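Local coordinates for putative uncharacterized protein TTHB164 (Thermus thermophilus HB8, PDB 2ZOP) that is a Cmr5-family subunit, probably part of the Cmr ribonucleoprotein complex of type III-B CRISPR defence against mobile genetic elements, at residues Asn64-Val69 with Ala99-Phe104; Glu27-Ala32 with Phe107-Ile112. All coordinates share one frame; numbering follows the deposited sequence.

In the fold
Both interactions pack helix 87-111 onto an earlier helix of this all-helical chain. Interaction 1 lies about 3 Å from the centre of the chain and sets helix 57-69 against the middle of helix 87-111. It is a buried, apolar contact with no hydrogen bond across it. Interaction 2 lies farther out, about 11 Å from the chain centre, where helix 25-42 meets the C-terminal end of helix 87-111. It joins buried apolar groups to a more exposed arginine-glutamine pair. The two contacts touch each other: Asp65 OD2 and Tyr28 OH, 2.6 Å apart, form a probable hydrogen bond. Along the chain, interaction 1 is nested within the span closed by interaction 2.

Interaction 1: Asn64-Val69 with Ala99-Phe104; sequences NDLAQV and AAAEWF
The ring of Phe104 is the main bump of this contact, and Asp65, Leu66 and Val69 form the hollow that receives it. The ring reaches the helix backbone itself. Phe104 CE2 lies 3.5 Å from Leu66 CA, and Phe104 CZ is 3.7 Å from Asp65 C. Side chains border this site. Val69 CG2 comes to 3.6 Å from Phe104 CZ, and the two side chains run past each other in opposite directions. Asp65 offers its CB to Phe104 CE1 at 3.9 Å, while its carboxylate is taken up by Tyr28.

Helices 57-69 and 87-111 pack here inside the all-alpha Cmr5 fold. Their local axes approach to 10.1 Å, with 125° between their N-to-C directions. The nearest CA atoms belong to Leu66 and Ala100, where the small alanine side chain faces helix 57-69.

Leu66 is the return bump. Its CG stands anti to the backbone N (chi1 179°), which carries the branch past the phenyl ring to the two alanines. Leu66 CD1 settles 3.7 Å from Ala101 CA, while Leu66 CG is 4.3 Å from Ala100 CB. Beyond the two segments, Leu35 of helix 25-42 and Leu78 of helix 75-84 also touch Leu66. Lys15 of helix 4-19 packs on both Val69 and Phe104.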
loop_
_atom_site.group_PDB
_atom_site.type_symbol
_atom_site.label_atom_id
_atom_site.label_comp_id
_atom_site.label_asym_id
_atom_site.label_seq_id
_atom_site.Cartn_x
_atom_site.Cartn_y
_atom_site.Cartn_z
ATOM N N ASN A 64 23.029 -7.330 -1.409
ATOM C CA ASN A 64 24.185 -6.721 -2.050
ATOM C C ASN A 64 24.232 -7.087 -3.533
ATOM O O ASN A 64 24.536 -6.247 -4.367
ATOM C CB ASN A 64 25.476 -7.147 -1.334
ATOM C CG ASN A 64 25.697 -6.391 -0.034
ATOM O OD1 ASN A 64 25.559 -5.169 0.017
ATOM N ND2 ASN A 64 26.050 -7.115 1.023
ATOM N N ASP A 65 23.922 -8.336 -3.867
ATOM C CA ASP A 65 23.911 -8.754 -5.265
ATOM C C ASP A 65 22.913 -7.918 -6.068
ATOM O O ASP A 65 23.229 -7.424 -7.148
ATOM C CB ASP A 65 23.531 -10.230 -5.390
ATOM C CG ASP A 65 24.637 -11.164 -4.926
ATOM O OD1 ASP A 65 25.746 -10.675 -4.625
ATOM O OD2 ASP A 65 24.405 -12.387 -4.874
ATOM N N LEU A 66 21.706 -7.768 -5.540
ATOM C CA LEU A 66 20.684 -6.996 -6.229
ATOM C C LEU A 66 21.133 -5.556 -6.416
ATOM O O LEU A 66 20.984 -4.993 -7.500
ATOM C CB LEU A 66 19.358 -7.055 -5.459
ATOM C CG LEU A 66 18.202 -6.248 -6.075
ATOM C CD1 LEU A 66 16.868 -6.890 -5.762
ATOM C CD2 LEU A 66 18.254 -4.836 -5.540
ATOM N N ALA A 67 21.694 -4.955 -5.372
ATOM C CA ALA A 67 22.157 -3.577 -5.486
ATOM C C ALA A 67 23.235 -3.459 -6.569
ATOM O O ALA A 67 23.284 -2.466 -7.292
ATOM C CB ALA A 67 22.702 -3.083 -4.145
ATOM N N GLN A 68 24.093 -4.470 -6.692
ATOM C CA GLN A 68 25.147 -4.404 -7.700
ATOM C C GLN A 68 24.554 -4.559 -9.093
ATOM O O GLN A 68 24.968 -3.877 -10.033
ATOM C CB GLN A 68 26.216 -5.467 -7.420
ATOM C CG GLN A 68 27.054 -5.115 -6.197
ATOM C CD GLN A 68 27.939 -6.255 -5.702
ATOM O OE1 GLN A 68 28.803 -6.046 -4.855
ATOM N NE2 GLN A 68 27.716 -7.455 -6.211
ATOM N N VAL A 69 23.568 -5.440 -9.223
ATOM C CA VAL A 69 22.905 -5.628 -10.506
ATOM C C VAL A 69 22.319 -4.291 -10.957
ATOM O O VAL A 69 22.338 -3.966 -12.141
ATOM C CB VAL A 69 21.783 -6.670 -10.393
ATOM C CG1 VAL A 69 20.857 -6.590 -11.589
ATOM C CG2 VAL A 69 22.399 -8.047 -10.310
ATOM N N ALA A 99 11.589 -4.934 -10.166
ATOM C CA ALA A 99 11.844 -5.681 -11.406
ATOM C C ALA A 99 13.091 -6.564 -11.280
ATOM O O ALA A 99 13.077 -7.722 -11.697
ATOM C CB ALA A 99 12.008 -4.725 -12.580
ATOM N N ALA A 100 14.170 -6.013 -10.719
ATOM C CA ALA A 100 15.406 -6.777 -10.530
ATOM C C ALA A 100 15.142 -7.925 -9.550
ATOM O O ALA A 100 15.566 -9.057 -9.772
ATOM C CB ALA A 100 16.520 -5.859 -9.996
ATOM N N ALA A 101 14.418 -7.629 -8.475
ATOM C CA ALA A 101 14.085 -8.630 -7.469
ATOM C C ALA A 101 13.310 -9.805 -8.081
ATOM O O ALA A 101 13.597 -10.974 -7.793
ATOM C CB ALA A 101 13.270 -7.987 -6.352
ATOM N N GLU A 102 12.322 -9.506 -8.921
ATOM C CA GLU A 102 11.555 -10.575 -9.554
ATOM C C GLU A 102 12.459 -11.512 -10.361
ATOM O O GLU A 102 12.220 -12.718 -10.408
ATOM C CB GLU A 102 10.466 -9.995 -10.465
ATOM C CG GLU A 102 9.340 -9.298 -9.717
ATOM C CD GLU A 102 8.526 -10.257 -8.862
ATOM O OE1 GLU A 102 7.496 -9.824 -8.301
ATOM O OE2 GLU A 102 8.918 -11.440 -8.746
ATOM N N TRP A 103 13.491 -10.968 -10.999
ATOM C CA TRP A 103 14.400 -11.812 -11.772
ATOM C C TRP A 103 15.200 -12.723 -10.848
ATOM O O TRP A 103 15.389 -13.898 -11.144
ATOM C CB TRP A 103 15.338 -10.958 -12.639
ATOM C CG TRP A 103 14.632 -10.367 -13.822
ATOM C CD1 TRP A 103 14.502 -9.044 -14.117
ATOM C CD2 TRP A 103 13.913 -11.081 -14.842
ATOM N NE1 TRP A 103 13.742 -8.884 -15.252
ATOM C CE2 TRP A 103 13.366 -10.115 -15.720
ATOM C CE3 TRP A 103 13.674 -12.438 -15.098
ATOM C CZ2 TRP A 103 12.593 -10.462 -16.838
ATOM C CZ3 TRP A 103 12.905 -12.788 -16.212
ATOM C CH2 TRP A 103 12.373 -11.798 -17.068
ATOM N N PHE A 104 15.668 -12.184 -9.728
ATOM C CA PHE A 104 16.411 -12.990 -8.763
ATOM C C PHE A 104 15.499 -14.127 -8.313
ATOM O O PHE A 104 15.925 -15.284 -8.208
ATOM C CB PHE A 104 16.799 -12.145 -7.548
ATOM C CG PHE A 104 18.106 -11.422 -7.704
ATOM C CD1 PHE A 104 19.306 -12.040 -7.349
ATOM C CD2 PHE A 104 18.143 -10.131 -8.210
ATOM C CE1 PHE A 104 20.518 -11.384 -7.495
ATOM C CE2 PHE A 104 19.355 -9.462 -8.361
ATOM C CZ PHE A 104 20.547 -10.091 -8.002
#

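Interaction 2: Glu27-Ala32 with Phe107-Ile112; sequences EYRDMA and FAQALI
Arg29 reaches across to Gln109 and passes Ala108 and Ile112 on the way. It leaves its helix with CG beside the carbonyl carbon and stays extended from CG to NE. This directs the aliphatic part along the end of helix 87-111. Arg29 CB meets Ile112 CG2 at 3.8 Å, and Arg29 CG lies 4.2 Å from Ala108 CB. Farther out, Arg29 CD approaches the backbone carbonyl Ile112 O to 3.1 Å.

The Gln109 chain bends at chi2 and brings its amide back toward the arginine. Arg29 NH2 donates a hydrogen bond of 2.8 Å to Gln109 OE1. The bond is bent, with 145° at the hydrogen. The guanidinium and amide planes are turned 45° apart, so the groups do not lie flat against each other.

Tyr28 and Ile112 cross at about a right angle, with Tyr28 CD2 4.1 Å from Ile112 CD1. The Tyr28 hydroxyl is taken up by Asp65. Ala32 and Ala108 meet through their methyl groups, CB to CB 3.9 Å.

The N-to-C directions of the two local helix axes lie 144° apart, so helix 25-42 and the C-terminal turn of helix 87-111 run roughly antiparallel. Ile112 is the first residue to leave helical geometry. The backbone carbonyls of Ala108 and Ile112 lie close to the arginine at this helix end. Its positive charge probably gains from them, in addition to the hydrogen bond from NH2 to Gln109.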
loop_
_atom_site.group_PDB
_atom_site.type_symbol
_atom_site.label_atom_id
_atom_site.label_comp_id
_atom_site.label_asym_id
_atom_site.label_seq_id
_atom_site.Cartn_x
_atom_site.Cartn_y
_atom_site.Cartn_z
ATOM N N GLU A 27 19.159 -20.456 1.781
ATOM C CA GLU A 27 18.772 -19.242 2.489
ATOM C C GLU A 27 18.731 -18.080 1.499
ATOM O O GLU A 27 17.920 -17.151 1.632
ATOM C CB GLU A 27 19.772 -18.960 3.618
ATOM C CG GLU A 27 19.934 -20.151 4.571
ATOM C CD GLU A 27 20.998 -19.941 5.643
ATOM O OE1 GLU A 27 22.016 -19.267 5.371
ATOM O OE2 GLU A 27 20.823 -20.471 6.761
ATOM N N TYR A 28 19.617 -18.148 0.510
ATOM C CA TYR A 28 19.710 -17.144 -0.540
ATOM C C TYR A 28 18.411 -17.138 -1.341
ATOM O O TYR A 28 17.873 -16.078 -1.676
ATOM C CB TYR A 28 20.871 -17.476 -1.475
ATOM C CG TYR A 28 21.176 -16.405 -2.499
ATOM C CD1 TYR A 28 22.041 -15.355 -2.201
ATOM C CD2 TYR A 28 20.621 -16.461 -3.774
ATOM C CE1 TYR A 28 22.353 -14.387 -3.157
ATOM C CE2 TYR A 28 20.921 -15.502 -4.733
ATOM C CZ TYR A 28 21.786 -14.474 -4.422
ATOM O OH TYR A 28 22.092 -13.548 -5.379
ATOM N N ARG A 29 17.933 -18.334 -1.665
ATOM C CA ARG A 29 16.695 -18.502 -2.417
ATOM C C ARG A 29 15.508 -18.017 -1.586
ATOM O O ARG A 29 14.609 -17.356 -2.111
ATOM C CB ARG A 29 16.500 -19.984 -2.795
ATOM C CG ARG A 29 15.073 -20.350 -3.224
ATOM C CD ARG A 29 14.981 -21.780 -3.776
ATOM N NE ARG A 29 13.619 -22.112 -4.198
ATOM C CZ ARG A 29 12.648 -22.463 -3.362
ATOM N NH1 ARG A 29 12.892 -22.537 -2.062
ATOM N NH2 ARG A 29 11.431 -22.719 -3.820
ATOM N N ASP A 30 15.506 -18.352 -0.292
ATOM C CA ASP A 30 14.414 -17.932 0.580
ATOM C C ASP A 30 14.267 -16.417 0.528
ATOM O O ASP A 30 13.156 -15.896 0.384
ATOM C CB ASP A 30 14.658 -18.359 2.033
ATOM C CG ASP A 30 14.513 -19.851 2.228
ATOM O OD1 ASP A 30 13.743 -20.472 1.467
ATOM O OD2 ASP A 30 15.153 -20.398 3.149
HETATM N N MSE A 31 15.395 -15.716 0.639
HETATM C CA MSE A 31 15.372 -14.262 0.597
HETATM C C MSE A 31 14.968 -13.726 -0.772
HETATM O O MSE A 31 14.266 -12.724 -0.865
HETATM C CB MSE A 31 16.731 -13.692 1.004
HETATM C CG MSE A 31 16.747 -13.264 2.458
HETATM SE SE MSE A 31 15.971 -11.502 2.803
HETATM C CE MSE A 31 14.295 -11.565 1.866
ATOM N N ALA A 32 15.422 -14.396 -1.826
ATOM C CA ALA A 32 15.093 -13.995 -3.188
ATOM C C ALA A 32 13.586 -14.097 -3.414
ATOM O O ALA A 32 12.986 -13.228 -4.049
ATOM C CB ALA A 32 15.833 -14.887 -4.198
ATOM N N PHE A 107 15.028 -16.784 -11.231
ATOM C CA PHE A 107 16.197 -17.626 -11.420
ATOM C C PHE A 107 16.512 -18.475 -10.199
ATOM O O PHE A 107 17.110 -19.537 -10.329
ATOM C CB PHE A 107 17.404 -16.785 -11.851
ATOM C CG PHE A 107 17.367 -16.411 -13.306
ATOM C CD1 PHE A 107 17.458 -17.398 -14.286
ATOM C CD2 PHE A 107 17.153 -15.094 -13.699
ATOM C CE1 PHE A 107 17.325 -17.081 -15.637
ATOM C CE2 PHE A 107 17.018 -14.766 -15.051
ATOM C CZ PHE A 107 17.102 -15.768 -16.020
ATOM N N ALA A 108 16.106 -18.021 -9.016
ATOM C CA ALA A 108 16.333 -18.811 -7.803
ATOM C C ALA A 108 15.422 -20.042 -7.855
ATOM O O ALA A 108 15.823 -21.140 -7.458
ATOM C CB ALA A 108 16.029 -17.983 -6.544
ATOM N N GLN A 109 14.202 -19.852 -8.348
ATOM C CA GLN A 109 13.223 -20.940 -8.469
ATOM C C GLN A 109 13.682 -21.991 -9.468
ATOM O O GLN A 109 13.436 -23.174 -9.290
ATOM C CB GLN A 109 11.863 -20.396 -8.936
ATOM C CG GLN A 109 11.060 -19.688 -7.868
ATOM C CD GLN A 109 10.355 -20.653 -6.928
ATOM O OE1 GLN A 109 10.998 -21.455 -6.249
ATOM N NE2 GLN A 109 9.025 -20.578 -6.886
ATOM N N ALA A 110 14.345 -21.543 -10.528
ATOM C CA ALA A 110 14.822 -22.443 -11.568
ATOM C C ALA A 110 16.190 -23.074 -11.313
ATOM O O ALA A 110 16.456 -24.180 -11.787
ATOM C CB ALA A 110 14.860 -21.706 -12.894
ATOM N N LEU A 111 17.043 -22.381 -10.564
ATOM C CA LEU A 111 18.409 -22.842 -10.319
ATOM C C LEU A 111 18.747 -23.386 -8.931
ATOM O O LEU A 111 19.725 -24.111 -8.772
ATOM C CB LEU A 111 19.382 -21.708 -10.651
ATOM C CG LEU A 111 19.252 -21.091 -12.050
ATOM C CD1 LEU A 111 20.240 -19.939 -12.204
ATOM C CD2 LEU A 111 19.510 -22.169 -13.107
ATOM N N ILE A 112 17.960 -23.026 -7.924
ATOM C CA ILE A 112 18.223 -23.490 -6.568
ATOM C C ILE A 112 17.054 -24.327 -6.053
ATOM O O ILE A 112 15.956 -23.812 -5.856
ATOM C CB ILE A 112 18.458 -22.281 -5.626
ATOM C CG1 ILE A 112 19.643 -21.455 -6.140
ATOM C CG2 ILE A 112 18.713 -22.756 -4.209
ATOM C CD1 ILE A 112 19.934 -20.205 -5.338
#